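Local coordinates for protein epidermin leader peptide processing serine protease EpiP (Staphylococcus aureus subsp. aureus, PDB 3QFH) that is a subtilisin-like serine endopeptidase that probably cleaves the leader peptide from the precursor of the lantibiotic epidermin, at residues 113-116 / 117-120; 204-208 / 209-213; 353-356 / 357-361; 405-408 / 409-413; 422-425 / 426-429. One frame throughout, in Å; residues are numbered along the deposited sequence.

Contact 1: 113-116 / 117-120; sequences ASYD and DLPK. With SO4 (sulfate ion), chain N.
Backbone hydrogen bonding closes the turn: Asp-117 N donates to Ser-114 O at 3.0 Å with an N-H...O angle of 155°, an i to i+3 bond as expected of a tight 3-10 turn. One residue earlier, Asp-116 N repeats the pattern to Ala-113 O. A water bridges the next step, donating to Tyr-115 O at 3.1 Å and accepting a weak bond from Leu-118 N.

Apolar contact comes from Tyr-115 and Leu-118, whose side chains run side by side in the same direction. Leu-118 CG rests 3.5 Å from Tyr-115 O, and its CD1 reaches the edge of the tyrosine ring, 4.1 Å from Tyr-115 CD1. Leucine suits this place because it also packs on Ile-90 and Leu-395, while the tyrosine hydroxyl crosses to a hydrogen bond with Gly-193 O.

The charged groups face elsewhere. Asp-116 pairs with Arg-92 in a salt bridge. Asp-117 has its CG beside its own backbone N (chi1 -57°), which lays the carboxylate back towards the turn, OD2 3.7 Å from Ala-113 O; the same OD2 is hydrogen-bonded to Asn-440. Further on, Lys-120 N gives a straight 2.8 Å bond to O2 of a sulfate ion, probably from the crystallisation liquor.

Such consecutive i to i+3 bonds are the signature of a short 3-10 helix, here in the loop between helix 103-108 and strand 126-130.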
loop_
_atom_site.group_PDB
_atom_site.type_symbol
_atom_site.label_atom_id
_atom_site.label_comp_id
_atom_site.label_asym_id
_atom_site.label_seq_id
_atom_site.Cartn_x
_atom_site.Cartn_y
_atom_site.Cartn_z
ATOM N N ALA A 113 6.626 11.395 -23.411
ATOM C CA ALA A 113 8.044 11.556 -23.778
ATOM C C ALA A 113 9.001 10.817 -22.837
ATOM O O ALA A 113 10.054 10.385 -23.269
ATOM C CB ALA A 113 8.433 13.033 -23.863
ATOM N N SER A 114 8.641 10.653 -21.564
ATOM C CA SER A 114 9.545 9.975 -20.645
ATOM C C SER A 114 9.730 8.470 -20.966
ATOM O O SER A 114 10.748 7.873 -20.562
ATOM C CB SER A 114 9.141 10.180 -19.191
ATOM O OG SER A 114 7.987 9.464 -18.868
ATOM N N TYR A 115 8.798 7.866 -21.708
ATOM C CA TYR A 115 8.963 6.453 -22.083
ATOM C C TYR A 115 10.123 6.251 -23.069
ATOM O O TYR A 115 10.546 5.116 -23.288
ATOM C CB TYR A 115 7.671 5.832 -22.638
ATOM C CG TYR A 115 6.566 5.760 -21.608
ATOM C CD1 TYR A 115 6.642 4.874 -20.540
ATOM C CD2 TYR A 115 5.461 6.577 -21.689
ATOM C CE1 TYR A 115 5.639 4.812 -19.586
ATOM C CE2 TYR A 115 4.456 6.522 -20.737
ATOM C CZ TYR A 115 4.550 5.639 -19.693
ATOM O OH TYR A 115 3.542 5.588 -18.751
ATOM N N ASP A 116 10.636 7.323 -23.672
ATOM C CA ASP A 116 11.804 7.175 -24.558
ATOM C C ASP A 116 13.122 7.260 -23.780
ATOM O O ASP A 116 14.180 7.053 -24.344
ATOM C CB ASP A 116 11.763 8.211 -25.683
ATOM C CG ASP A 116 10.550 8.023 -26.593
ATOM O OD1 ASP A 116 10.304 6.873 -27.024
ATOM O OD2 ASP A 116 9.843 9.016 -26.874
ATOM N N ASP A 117 13.033 7.548 -22.484
ATOM C CA ASP A 117 14.194 7.674 -21.603
ATOM C C ASP A 117 14.236 6.551 -20.555
ATOM O O ASP A 117 14.934 6.670 -19.556
ATOM C CB ASP A 117 14.120 9.025 -20.875
ATOM C CG ASP A 117 14.046 10.213 -21.844
ATOM O OD1 ASP A 117 14.777 10.189 -22.848
ATOM O OD2 ASP A 117 13.270 11.164 -21.600
ATOM N N LEU A 118 13.479 5.475 -20.761
ATOM C CA LEU A 118 13.460 4.368 -19.794
ATOM C C LEU A 118 14.815 3.667 -19.749
ATOM O O LEU A 118 15.528 3.676 -20.738
ATOM C CB LEU A 118 12.403 3.332 -20.158
ATOM C CG LEU A 118 10.935 3.755 -20.053
ATOM C CD1 LEU A 118 10.041 2.665 -20.625
ATOM C CD2 LEU A 118 10.569 4.063 -18.625
ATOM N N PRO A 119 15.164 3.058 -18.599
ATOM C CA PRO A 119 16.417 2.316 -18.524
ATOM C C PRO A 119 16.385 1.201 -19.568
ATOM O O PRO A 119 15.310 0.751 -19.942
ATOM C CB PRO A 119 16.406 1.709 -17.109
ATOM C CG PRO A 119 15.353 2.419 -16.366
ATOM C CD PRO A 119 14.393 2.978 -17.346
ATOM N N LYS A 120 17.544 0.755 -20.022
ATOM C CA LYS A 120 17.601 -0.298 -21.031
ATOM C C LYS A 120 17.222 -1.645 -20.392
ATOM O O LYS A 120 16.633 -2.492 -21.051
ATOM C CB LYS A 120 18.997 -0.359 -21.662
ATOM C CG LYS A 120 18.985 -0.638 -23.150
ATOM C CD LYS A 120 18.242 0.514 -23.908
ATOM C CE LYS A 120 18.246 0.306 -25.418
ATOM N NZ LYS A 120 19.633 0.261 -25.966
HETATM S S SO4 N . 20.773 0.457 -18.666
HETATM O O1 SO4 N . 19.847 -0.402 -17.922
HETATM O O2 SO4 N . 20.065 1.606 -19.241
HETATM O O3 SO4 N . 21.823 0.957 -17.786
HETATM O O4 SO4 N . 21.395 -0.315 -19.737
HETATM O O HOH W 1 13.462 4.125 -23.674
#

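Contact 2: 204-208 / 209-213; sequences RVFGS and KKTEL. With SO4 (sulfate ion), chain O.
The loop joining strand 200-204 to helix 213-225, part of a beta-alpha connection in the parallel sheet of the subtilase fold, doubles back on itself where Thr-211 meets Val-205 and Phe-206. It lies near the probable Ser-His-Asp triad, with Phe-206 close to those residues but not touching them. Thr-211 OG1 donates to Val-205 O at 2.7 Å, tilted 29° from the carbonyl plane. With OG1 anti to the backbone N (chi1 -173°), the hydroxyl faces that carbonyl while the carbon side of the threonine covers the phenylalanine. Thr-211 CB sits over one ring face, 3.7 Å from the centroid of Phe-206, a CH-pi contact, and CG2 comes within 3.5 Å of Phe-206 CZ. Lys-209 O lies at the edge of the same ring, in its plane.

Inside the tip of the loop one water accepts from Gly-207 N at 2.7 Å and from Lys-209 N, and donates to Lys-210 O at 2.8 Å. Arg-204 NH1 binds Phe-206 O at 2.9 Å and also forms a salt bridge with Glu-164. Lys-209 NZ, exposed, reaches O3 of a sulfate, probably from the crystallisation liquor.

Threonine thus serves two chemistries: its hydroxyl satisfies a carbonyl and its carbons shield an aromatic face, while a water joins three backbone groups.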
loop_
_atom_site.group_PDB
_atom_site.type_symbol
_atom_site.label_atom_id
_atom_site.label_comp_id
_atom_site.label_asym_id
_atom_site.label_seq_id
_atom_site.Cartn_x
_atom_site.Cartn_y
_atom_site.Cartn_z
ATOM N N ARG A 204 -1.262 -11.167 -2.090
ATOM C CA ARG A 204 -2.683 -11.095 -1.765
ATOM C C ARG A 204 -2.952 -11.205 -0.269
ATOM O O ARG A 204 -2.570 -12.172 0.371
ATOM C CB ARG A 204 -3.484 -12.151 -2.533
ATOM C CG ARG A 204 -4.991 -12.021 -2.296
ATOM C CD ARG A 204 -5.805 -12.865 -3.278
ATOM N NE ARG A 204 -5.716 -14.300 -3.015
ATOM C CZ ARG A 204 -6.579 -14.995 -2.271
ATOM N NH1 ARG A 204 -7.594 -14.403 -1.670
ATOM N NH2 ARG A 204 -6.412 -16.300 -2.114
ATOM N N VAL A 205 -3.631 -10.187 0.243
ATOM C CA VAL A 205 -3.997 -10.067 1.644
ATOM C C VAL A 205 -5.513 -9.883 1.836
ATOM O O VAL A 205 -5.952 -9.564 2.919
ATOM C CB VAL A 205 -3.196 -8.934 2.319
ATOM C CG1 VAL A 205 -1.690 -9.248 2.201
ATOM C CG2 VAL A 205 -3.518 -7.543 1.699
ATOM N N PHE A 206 -6.295 -10.078 0.775
ATOM C CA PHE A 206 -7.746 -10.034 0.873
ATOM C C PHE A 206 -8.350 -11.244 0.208
ATOM O O PHE A 206 -7.901 -11.669 -0.863
ATOM C CB PHE A 206 -8.353 -8.836 0.158
ATOM C CG PHE A 206 -8.178 -7.526 0.859
ATOM C CD1 PHE A 206 -9.150 -7.068 1.748
ATOM C CD2 PHE A 206 -7.089 -6.712 0.578
ATOM C CE1 PHE A 206 -9.012 -5.838 2.378
ATOM C CE2 PHE A 206 -6.949 -5.475 1.202
ATOM C CZ PHE A 206 -7.914 -5.041 2.102
ATOM N N GLY A 207 -9.363 -11.799 0.857
ATOM C CA GLY A 207 -10.175 -12.843 0.273
ATOM C C GLY A 207 -11.335 -12.074 -0.337
ATOM O O GLY A 207 -11.137 -11.249 -1.220
ATOM N N SER A 208 -12.545 -12.325 0.153
ATOM C CA SER A 208 -13.730 -11.602 -0.300
ATOM C C SER A 208 -14.218 -10.677 0.811
ATOM O O SER A 208 -15.088 -9.853 0.597
ATOM C CB SER A 208 -14.833 -12.596 -0.645
ATOM O OG SER A 208 -14.331 -13.604 -1.513
ATOM N N LYS A 209 -13.643 -10.835 1.998
ATOM C CA LYS A 209 -14.033 -10.091 3.174
ATOM C C LYS A 209 -12.968 -9.034 3.541
ATOM O O LYS A 209 -12.430 -8.333 2.659
ATOM C CB LYS A 209 -14.242 -11.081 4.332
ATOM C CG LYS A 209 -15.321 -12.149 4.119
ATOM C CD LYS A 209 -16.730 -11.678 4.504
ATOM C CE LYS A 209 -17.228 -10.490 3.683
ATOM N NZ LYS A 209 -18.698 -10.191 3.920
ATOM N N LYS A 210 -12.672 -8.915 4.837
ATOM C CA LYS A 210 -11.701 -7.943 5.318
ATOM C C LYS A 210 -10.295 -8.533 5.356
ATOM O O LYS A 210 -10.087 -9.723 5.129
ATOM C CB LYS A 210 -12.105 -7.449 6.721
ATOM C CG LYS A 210 -13.451 -6.728 6.754
ATOM C CD LYS A 210 -13.829 -6.282 8.163
ATOM C CE LYS A 210 -15.146 -5.518 8.150
ATOM N NZ LYS A 210 -15.574 -5.036 9.507
ATOM N N THR A 211 -9.334 -7.671 5.630
ATOM C CA THR A 211 -7.942 -8.077 5.768
ATOM C C THR A 211 -7.572 -7.928 7.248
ATOM O O THR A 211 -8.329 -7.349 8.031
ATOM C CB THR A 211 -7.027 -7.209 4.885
ATOM O OG1 THR A 211 -5.687 -7.726 4.894
ATOM C CG2 THR A 211 -7.028 -5.751 5.371
ATOM N N GLU A 212 -6.431 -8.490 7.632
ATOM C CA GLU A 212 -5.906 -8.365 8.991
ATOM C C GLU A 212 -4.593 -7.621 8.832
ATOM O O GLU A 212 -3.853 -7.887 7.875
ATOM C CB GLU A 212 -5.606 -9.739 9.602
ATOM C CG GLU A 212 -6.804 -10.628 9.969
ATOM C CD GLU A 212 -7.417 -10.322 11.339
ATOM O OE1 GLU A 212 -7.378 -9.162 11.788
ATOM O OE2 GLU A 212 -7.962 -11.253 11.964
ATOM N N LEU A 213 -4.284 -6.697 9.746
ATOM C CA LEU A 213 -3.016 -5.975 9.658
ATOM C C LEU A 213 -1.835 -6.939 9.786
ATOM O O LEU A 213 -0.769 -6.686 9.242
ATOM C CB LEU A 213 -2.917 -4.830 10.680
ATOM C CG LEU A 213 -3.799 -3.604 10.398
ATOM C CD1 LEU A 213 -3.636 -2.561 11.503
ATOM C CD2 LEU A 213 -3.482 -2.980 9.060
HETATM S S SO4 O . -21.226 -11.013 1.757
HETATM O O1 SO4 O . -22.078 -12.191 1.658
HETATM O O2 SO4 O . -21.449 -10.369 3.049
HETATM O O3 SO4 O . -19.824 -11.426 1.651
HETATM O O4 SO4 O . -21.535 -10.080 0.680
HETATM O O HOH W 2 -10.853 -11.572 3.142
#

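Contact 3: 353-356 / 357-361; sequences VDKW and MNEGY
Asp-354 and Asn-358 meet one turn apart at the C-terminal end of helix 346-358, where the i to i+4 bonding of an alpha-helix runs out. Met-357 N to Val-353 O and Asn-358 N to Asp-354 O, each 3.0 Å, are regular helical bonds. The last, Glu-359 N to Lys-355 O, is more bent, with an N-H...O angle of 139°, and Glu-359 is the first residue to leave helical geometry. Gly-360 follows with positive phi, at backbone angles where any CB would collide with the carbonyl of Glu-359.

The closer-packed side gathers round Tyr-361, which folds back against the helix end, its ring edge towards Lys-355 O and its CB 4.0 Å from Trp-356 CD1. Tyr-347 and Phe-351 add further rings against Tyr-361, and Trp-356 NE1 is hydrogen-bonded to Glu-365. Lys-355, extended from a CG anti to the backbone N (chi1 180°), runs its methylenes along this packing, CE 3.4 Å from Tyr-361 OH and 3.3 Å from Glu-359 OE1.

The charged ends are looser: Lys-355 NZ stops 4.3 Å from Glu-359 OE1, beyond a salt bridge, so any attraction is probably modest. Asp-354, Met-357 and Asn-358 are exposed. Asparagine suits its place because its amide can donate to the aspartate: Asn-358 ND2 meets Asp-354 OD1 at 3.0 Å, on its anti side but 32° out of the carboxylate plane.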
loop_
_atom_site.group_PDB
_atom_site.type_symbol
_atom_site.label_atom_id
_atom_site.label_comp_id
_atom_site.label_asym_id
_atom_site.label_seq_id
_atom_site.Cartn_x
_atom_site.Cartn_y
_atom_site.Cartn_z
ATOM N N VAL A 353 -25.030 12.747 -11.090
ATOM C CA VAL A 353 -24.675 11.533 -11.826
ATOM C C VAL A 353 -24.881 11.606 -13.343
ATOM O O VAL A 353 -23.973 11.314 -14.107
ATOM C CB VAL A 353 -25.470 10.325 -11.271
ATOM C CG1 VAL A 353 -25.215 9.075 -12.104
ATOM C CG2 VAL A 353 -25.110 10.083 -9.815
ATOM N N ASP A 354 -26.075 11.988 -13.758
ATOM C CA ASP A 354 -26.429 12.035 -15.183
ATOM C C ASP A 354 -25.407 12.826 -16.007
ATOM O O ASP A 354 -24.735 12.277 -16.874
ATOM C CB ASP A 354 -27.850 12.617 -15.347
ATOM C CG ASP A 354 -28.296 12.707 -16.806
ATOM O OD1 ASP A 354 -27.500 12.346 -17.718
ATOM O OD2 ASP A 354 -29.450 13.142 -17.045
ATOM N N LYS A 355 -25.277 14.111 -15.703
ATOM C CA LYS A 355 -24.359 14.979 -16.429
ATOM C C LYS A 355 -22.901 14.522 -16.311
ATOM O O LYS A 355 -22.133 14.627 -17.277
ATOM C CB LYS A 355 -24.555 16.418 -15.948
ATOM C CG LYS A 355 -23.662 17.444 -16.606
ATOM C CD LYS A 355 -24.171 18.889 -16.368
ATOM C CE LYS A 355 -23.244 19.911 -17.063
ATOM N NZ LYS A 355 -23.664 21.312 -16.839
ATOM N N TRP A 356 -22.531 13.978 -15.144
ATOM C CA TRP A 356 -21.178 13.507 -14.903
ATOM C C TRP A 356 -20.764 12.364 -15.834
ATOM O O TRP A 356 -19.650 12.371 -16.390
ATOM C CB TRP A 356 -21.044 13.074 -13.431
ATOM C CG TRP A 356 -19.707 12.501 -12.989
ATOM C CD1 TRP A 356 -18.552 13.192 -12.753
ATOM C CD2 TRP A 356 -19.436 11.141 -12.615
ATOM N NE1 TRP A 356 -17.570 12.343 -12.314
ATOM C CE2 TRP A 356 -18.088 11.080 -12.209
ATOM C CE3 TRP A 356 -20.197 9.963 -12.608
ATOM C CZ2 TRP A 356 -17.486 9.896 -11.804
ATOM C CZ3 TRP A 356 -19.593 8.788 -12.212
ATOM C CH2 TRP A 356 -18.252 8.760 -11.822
ATOM N N MET A 357 -21.639 11.382 -16.014
ATOM C CA MET A 357 -21.263 10.211 -16.835
ATOM C C MET A 357 -21.548 10.377 -18.322
ATOM O O MET A 357 -20.909 9.738 -19.141
ATOM C CB MET A 357 -21.935 8.912 -16.313
ATOM C CG MET A 357 -23.442 8.852 -16.387
ATOM S SD MET A 357 -24.152 7.211 -15.969
ATOM C CE MET A 357 -23.513 6.211 -17.326
ATOM N N ASN A 358 -22.504 11.233 -18.662
ATOM C CA ASN A 358 -22.921 11.402 -20.057
ATOM C C ASN A 358 -22.399 12.648 -20.765
ATOM O O ASN A 358 -22.521 12.730 -21.972
ATOM C CB ASN A 358 -24.446 11.386 -20.151
ATOM C CG ASN A 358 -25.039 10.047 -19.778
ATOM O OD1 ASN A 358 -24.512 8.983 -20.142
ATOM N ND2 ASN A 358 -26.152 10.085 -19.058
ATOM N N GLU A 359 -21.833 13.599 -20.027
ATOM C CA GLU A 359 -21.265 14.810 -20.644
ATOM C C GLU A 359 -19.750 14.924 -20.478
ATOM O O GLU A 359 -19.186 16.013 -20.501
ATOM C CB GLU A 359 -21.980 16.072 -20.172
ATOM C CG GLU A 359 -23.461 16.116 -20.565
ATOM C CD GLU A 359 -24.099 17.489 -20.322
ATOM O OE1 GLU A 359 -23.356 18.468 -20.072
ATOM O OE2 GLU A 359 -25.343 17.597 -20.383
ATOM N N GLY A 360 -19.088 13.789 -20.291
ATOM C CA GLY A 360 -17.640 13.746 -20.285
ATOM C C GLY A 360 -16.850 14.047 -19.026
ATOM O O GLY A 360 -15.628 13.876 -19.023
ATOM N N TYR A 361 -17.511 14.434 -17.944
ATOM C CA TYR A 361 -16.771 14.841 -16.748
ATOM C C TYR A 361 -16.012 13.693 -16.048
ATOM O O TYR A 361 -14.852 13.858 -15.644
ATOM C CB TYR A 361 -17.681 15.580 -15.786
ATOM C CG TYR A 361 -18.268 16.862 -16.356
ATOM C CD1 TYR A 361 -17.528 18.048 -16.386
ATOM C CD2 TYR A 361 -19.566 16.892 -16.843
ATOM C CE1 TYR A 361 -18.082 19.233 -16.903
ATOM C CE2 TYR A 361 -20.124 18.063 -17.359
ATOM C CZ TYR A 361 -19.380 19.225 -17.387
ATOM O OH TYR A 361 -19.948 20.370 -17.901
#

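Contact 4: 405-408 / 409-413; sequences HPDK and AIELL
Ala-409 meets Pro-406 first: its N donates to Pro-406 O at 2.9 Å, an i to i+3 bond at the start of the helix, and its methyl CB lies 3.2 Å from the same oxygen. So small a side chain fits where the helix is buried against Ile-397 and Leu-402.

Ile-410 N makes a weak 3.4 Å bond to Pro-406 O as the winding passes to i to i+4. Its CB is 3.8 Å from Asp-407 OD1, the two side chains crossing at about a right angle, and the branched isoleucine also touches Ile-273 of the central parallel sheet. This is the first turn of helix 406-416, one of the helices of the subtilase fold; proline, lacking an N-H, suits a first turn, where no earlier carbonyl waits for one.

Glu-411 N bonds Asp-407 O at 3.0 Å, nearly straight at 161°. Its side chain, bent at chi2 (-53°), runs beside that of Asp-407 in the same direction, leaving Glu-411 OE2 3.9 Å from Asp-407 OD1. These like charges are exposed, so solvent probably tempers their repulsion.

Leu-412 N donates to Lys-408 O at 3.0 Å, with its side chain on Tyr-400. Leu-413 N then bonds Ala-409 O, and its side chain packs on Val-389 and Leu-393 of helix 382-400.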
loop_
_atom_site.group_PDB
_atom_site.type_symbol
_atom_site.label_atom_id
_atom_site.label_comp_id
_atom_site.label_asym_id
_atom_site.label_seq_id
_atom_site.Cartn_x
_atom_site.Cartn_y
_atom_site.Cartn_z
ATOM N N HIS A 405 21.874 1.257 -2.614
ATOM C CA HIS A 405 21.471 2.390 -1.760
ATOM C C HIS A 405 20.115 2.982 -2.146
ATOM O O HIS A 405 20.019 4.111 -2.628
ATOM C CB HIS A 405 22.551 3.456 -1.794
ATOM C CG HIS A 405 23.877 2.951 -1.340
ATOM N ND1 HIS A 405 24.212 2.842 -0.009
ATOM C CD2 HIS A 405 24.938 2.485 -2.040
ATOM C CE1 HIS A 405 25.434 2.350 0.095
ATOM N NE2 HIS A 405 25.894 2.119 -1.124
ATOM N N PRO A 406 19.053 2.231 -1.895
ATOM C CA PRO A 406 17.691 2.666 -2.238
ATOM C C PRO A 406 17.235 4.018 -1.655
ATOM O O PRO A 406 16.399 4.643 -2.264
ATOM C CB PRO A 406 16.815 1.502 -1.754
ATOM C CG PRO A 406 17.677 0.730 -0.822
ATOM C CD PRO A 406 19.062 0.880 -1.321
ATOM N N ASP A 407 17.795 4.483 -0.534
ATOM C CA ASP A 407 17.421 5.811 0.004
ATOM C C ASP A 407 17.843 6.916 -0.961
ATOM O O ASP A 407 17.220 7.978 -0.985
ATOM C CB ASP A 407 18.015 6.082 1.399
ATOM C CG ASP A 407 17.600 7.473 1.977
ATOM O OD1 ASP A 407 16.517 8.019 1.608
ATOM O OD2 ASP A 407 18.365 8.027 2.815
ATOM N N LYS A 408 18.906 6.673 -1.741
ATOM C CA LYS A 408 19.340 7.625 -2.758
ATOM C C LYS A 408 18.257 7.780 -3.823
ATOM O O LYS A 408 18.178 8.813 -4.470
ATOM C CB LYS A 408 20.637 7.190 -3.451
ATOM C CG LYS A 408 21.877 7.141 -2.578
ATOM C CD LYS A 408 23.094 6.858 -3.443
ATOM C CE LYS A 408 24.347 6.675 -2.612
ATOM N NZ LYS A 408 25.495 6.322 -3.457
ATOM N N ALA A 409 17.467 6.731 -4.046
ATOM C CA ALA A 409 16.355 6.794 -5.008
ATOM C C ALA A 409 15.276 7.712 -4.470
ATOM O O ALA A 409 14.710 8.521 -5.199
ATOM C CB ALA A 409 15.774 5.409 -5.265
ATOM N N ILE A 410 14.989 7.574 -3.184
ATOM C CA ILE A 410 13.986 8.418 -2.531
ATOM C C ILE A 410 14.417 9.886 -2.592
ATOM O O ILE A 410 13.625 10.731 -2.940
ATOM C CB ILE A 410 13.774 8.003 -1.078
ATOM C CG1 ILE A 410 13.252 6.571 -1.021
ATOM C CG2 ILE A 410 12.802 8.942 -0.376
ATOM C CD1 ILE A 410 13.253 5.976 0.380
ATOM N N GLU A 411 15.687 10.177 -2.289
ATOM C CA GLU A 411 16.171 11.561 -2.324
ATOM C C GLU A 411 16.176 12.140 -3.730
ATOM O O GLU A 411 15.903 13.310 -3.905
ATOM C CB GLU A 411 17.552 11.708 -1.655
ATOM C CG GLU A 411 17.466 11.447 -0.140
ATOM C CD GLU A 411 16.373 12.312 0.551
ATOM O OE1 GLU A 411 16.358 13.544 0.332
ATOM O OE2 GLU A 411 15.536 11.761 1.306
ATOM N N LEU A 412 16.491 11.321 -4.726
ATOM C CA LEU A 412 16.454 11.774 -6.104
ATOM C C LEU A 412 14.980 12.079 -6.478
ATOM O O LEU A 412 14.677 13.135 -7.054
ATOM C CB LEU A 412 17.098 10.731 -7.020
ATOM C CG LEU A 412 17.346 11.161 -8.469
ATOM C CD1 LEU A 412 18.527 10.392 -9.067
ATOM C CD2 LEU A 412 16.080 11.033 -9.338
ATOM N N LEU A 413 14.071 11.187 -6.097
ATOM C CA LEU A 413 12.647 11.403 -6.344
ATOM C C LEU A 413 12.216 12.743 -5.731
ATOM O O LEU A 413 11.635 13.589 -6.401
ATOM C CB LEU A 413 11.811 10.244 -5.765
ATOM C CG LEU A 413 10.286 10.380 -5.842
ATOM C CD1 LEU A 413 9.805 10.203 -7.265
ATOM C CD2 LEU A 413 9.573 9.387 -4.933
#

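Contact 5: 422-425 / 426-429; sequences NKPF and SRYG. With EDO (1,2-ethanediol), chain J.
Over one face of the Tyr-428 ring lies Asn-422 CB, a CH-pi contact 3.9 Å from the centroid, while Pro-424 O sits at the ring edge. Over one face of Phe-425 lies Gly-429, its CA 3.7 Å from the centroid and almost on the ring normal; Ser-426 N is at that ring's edge. Both rings stand on the single-turn helix 425-428, with Pro-424, after a cis peptide bond, at its N-cap position. Phe-425 reaches the glycine because its CG is anti to the backbone N (chi1 -166°). Glycine suits position 429 because the chain leaves the helix there with positive phi (65°), which turns its CA and carbonyl over the ring.

Pro-424 O grips two donors, Arg-427 N and Tyr-428 N, the latter at 3.1 Å. Ethanediol, probably from the crystallisation liquor, takes the N-H groups of Phe-425 and Ser-426 at the helix start. Tyr-428 OH bonds Leu-325 N, and Asn-422 OD1 bonds Glu-432 N. A water donates to Asn-422 O at 2.8 Å and to Gly-429 O at 2.7 Å.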
loop_
_atom_site.group_PDB
_atom_site.type_symbol
_atom_site.label_atom_id
_atom_site.label_comp_id
_atom_site.label_asym_id
_atom_site.label_seq_id
_atom_site.Cartn_x
_atom_site.Cartn_y
_atom_site.Cartn_z
ATOM N N ASN A 422 3.909 23.142 -6.852
ATOM C CA ASN A 422 2.860 22.740 -5.898
ATOM C C ASN A 422 3.244 23.079 -4.472
ATOM O O ASN A 422 4.329 22.704 -4.000
ATOM C CB ASN A 422 2.644 21.220 -5.970
ATOM C CG ASN A 422 2.740 20.685 -7.385
ATOM O OD1 ASN A 422 3.717 20.019 -7.729
ATOM N ND2 ASN A 422 1.768 21.015 -8.221
ATOM N N LYS A 423 2.331 23.751 -3.775
ATOM C CA LYS A 423 2.535 24.157 -2.390
ATOM C C LYS A 423 1.188 24.324 -1.701
ATOM O O LYS A 423 0.191 24.527 -2.368
ATOM C CB LYS A 423 3.323 25.472 -2.323
ATOM C CG LYS A 423 2.697 26.698 -2.983
ATOM C CD LYS A 423 2.591 26.538 -4.508
ATOM C CE LYS A 423 2.481 27.891 -5.238
ATOM N NZ LYS A 423 2.647 27.715 -6.732
ATOM N N PRO A 424 1.160 24.276 -0.358
ATOM C CA PRO A 424 2.255 24.106 0.581
ATOM C C PRO A 424 2.706 22.678 0.784
ATOM O O PRO A 424 2.034 21.743 0.353
ATOM C CB PRO A 424 1.674 24.662 1.890
ATOM C CG PRO A 424 0.262 24.447 1.790
ATOM C CD PRO A 424 -0.099 24.579 0.340
ATOM N N PHE A 425 3.848 22.528 1.463
ATOM C CA PHE A 425 4.450 21.229 1.740
ATOM C C PHE A 425 3.489 20.347 2.540
ATOM O O PHE A 425 3.414 19.135 2.328
ATOM C CB PHE A 425 5.783 21.402 2.500
ATOM C CG PHE A 425 6.647 20.151 2.528
ATOM C CD1 PHE A 425 6.383 19.117 3.423
ATOM C CD2 PHE A 425 7.733 20.023 1.665
ATOM C CE1 PHE A 425 7.186 17.941 3.448
ATOM C CE2 PHE A 425 8.550 18.879 1.682
ATOM C CZ PHE A 425 8.274 17.832 2.577
ATOM N N SER A 426 2.737 20.953 3.450
ATOM C CA SER A 426 1.784 20.193 4.273
ATOM C C SER A 426 0.737 19.473 3.427
ATOM O O SER A 426 0.156 18.507 3.886
ATOM C CB SER A 426 1.113 21.101 5.292
ATOM O OG SER A 426 0.424 22.143 4.648
ATOM N N ARG A 427 0.510 19.927 2.193
ATOM C CA ARG A 427 -0.458 19.276 1.320
ATOM C C ARG A 427 0.159 18.398 0.223
ATOM O O ARG A 427 -0.338 17.288 -0.014
ATOM C CB ARG A 427 -1.400 20.308 0.691
ATOM C CG ARG A 427 -2.059 21.206 1.720
ATOM C CD ARG A 427 -3.262 21.907 1.155
ATOM N NE ARG A 427 -4.380 20.974 1.043
ATOM C CZ ARG A 427 -5.541 21.236 0.451
ATOM N NH1 ARG A 427 -5.761 22.418 -0.117
ATOM N NH2 ARG A 427 -6.484 20.299 0.419
ATOM N N TYR A 428 1.242 18.876 -0.409
ATOM C CA TYR A 428 1.880 18.177 -1.535
ATOM C C TYR A 428 3.219 17.515 -1.244
ATOM O O TYR A 428 3.761 16.800 -2.111
ATOM C CB TYR A 428 2.108 19.164 -2.694
ATOM C CG TYR A 428 0.834 19.796 -3.182
ATOM C CD1 TYR A 428 0.061 19.182 -4.170
ATOM C CD2 TYR A 428 0.367 20.967 -2.617
ATOM C CE1 TYR A 428 -1.125 19.746 -4.608
ATOM C CE2 TYR A 428 -0.823 21.536 -3.042
ATOM C CZ TYR A 428 -1.563 20.916 -4.037
ATOM O OH TYR A 428 -2.735 21.481 -4.446
ATOM N N GLY A 429 3.764 17.765 -0.061
ATOM C CA GLY A 429 5.064 17.258 0.268
ATOM C C GLY A 429 6.009 17.959 -0.686
ATOM O O GLY A 429 5.848 19.148 -0.941
HETATM C C1 EDO J . 4.211 25.076 4.380
HETATM O O1 EDO J . 3.789 23.719 4.593
HETATM C C2 EDO J . 5.537 25.115 3.619
HETATM O O2 EDO J . 5.321 25.045 2.199
HETATM O O HOH W 3 5.359 21.772 -1.551
#

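Overall arrangement
The five contacts follow one another along the chain, each a local turn or helix end, and none touches another. Contacts 4 and 5 approach most closely, about 9 Å between nearest atoms, on the successive helices 406-416 and 425-428. Contact 1, about 19 Å from contact 4 between centres, packs on helix 382-400, as does contact 4, so this helix links the two. Contact 2 lies across the chain's centre from contacts 1 and 4, and also from contact 5, close to the probable Ser-His-Asp triad. Contact 3, its centre about 31 Å from the chain's centre, ends a peripheral helix. The contacts thus mark loops, turns and helix ends spread round the catalytic fold, not one shared site.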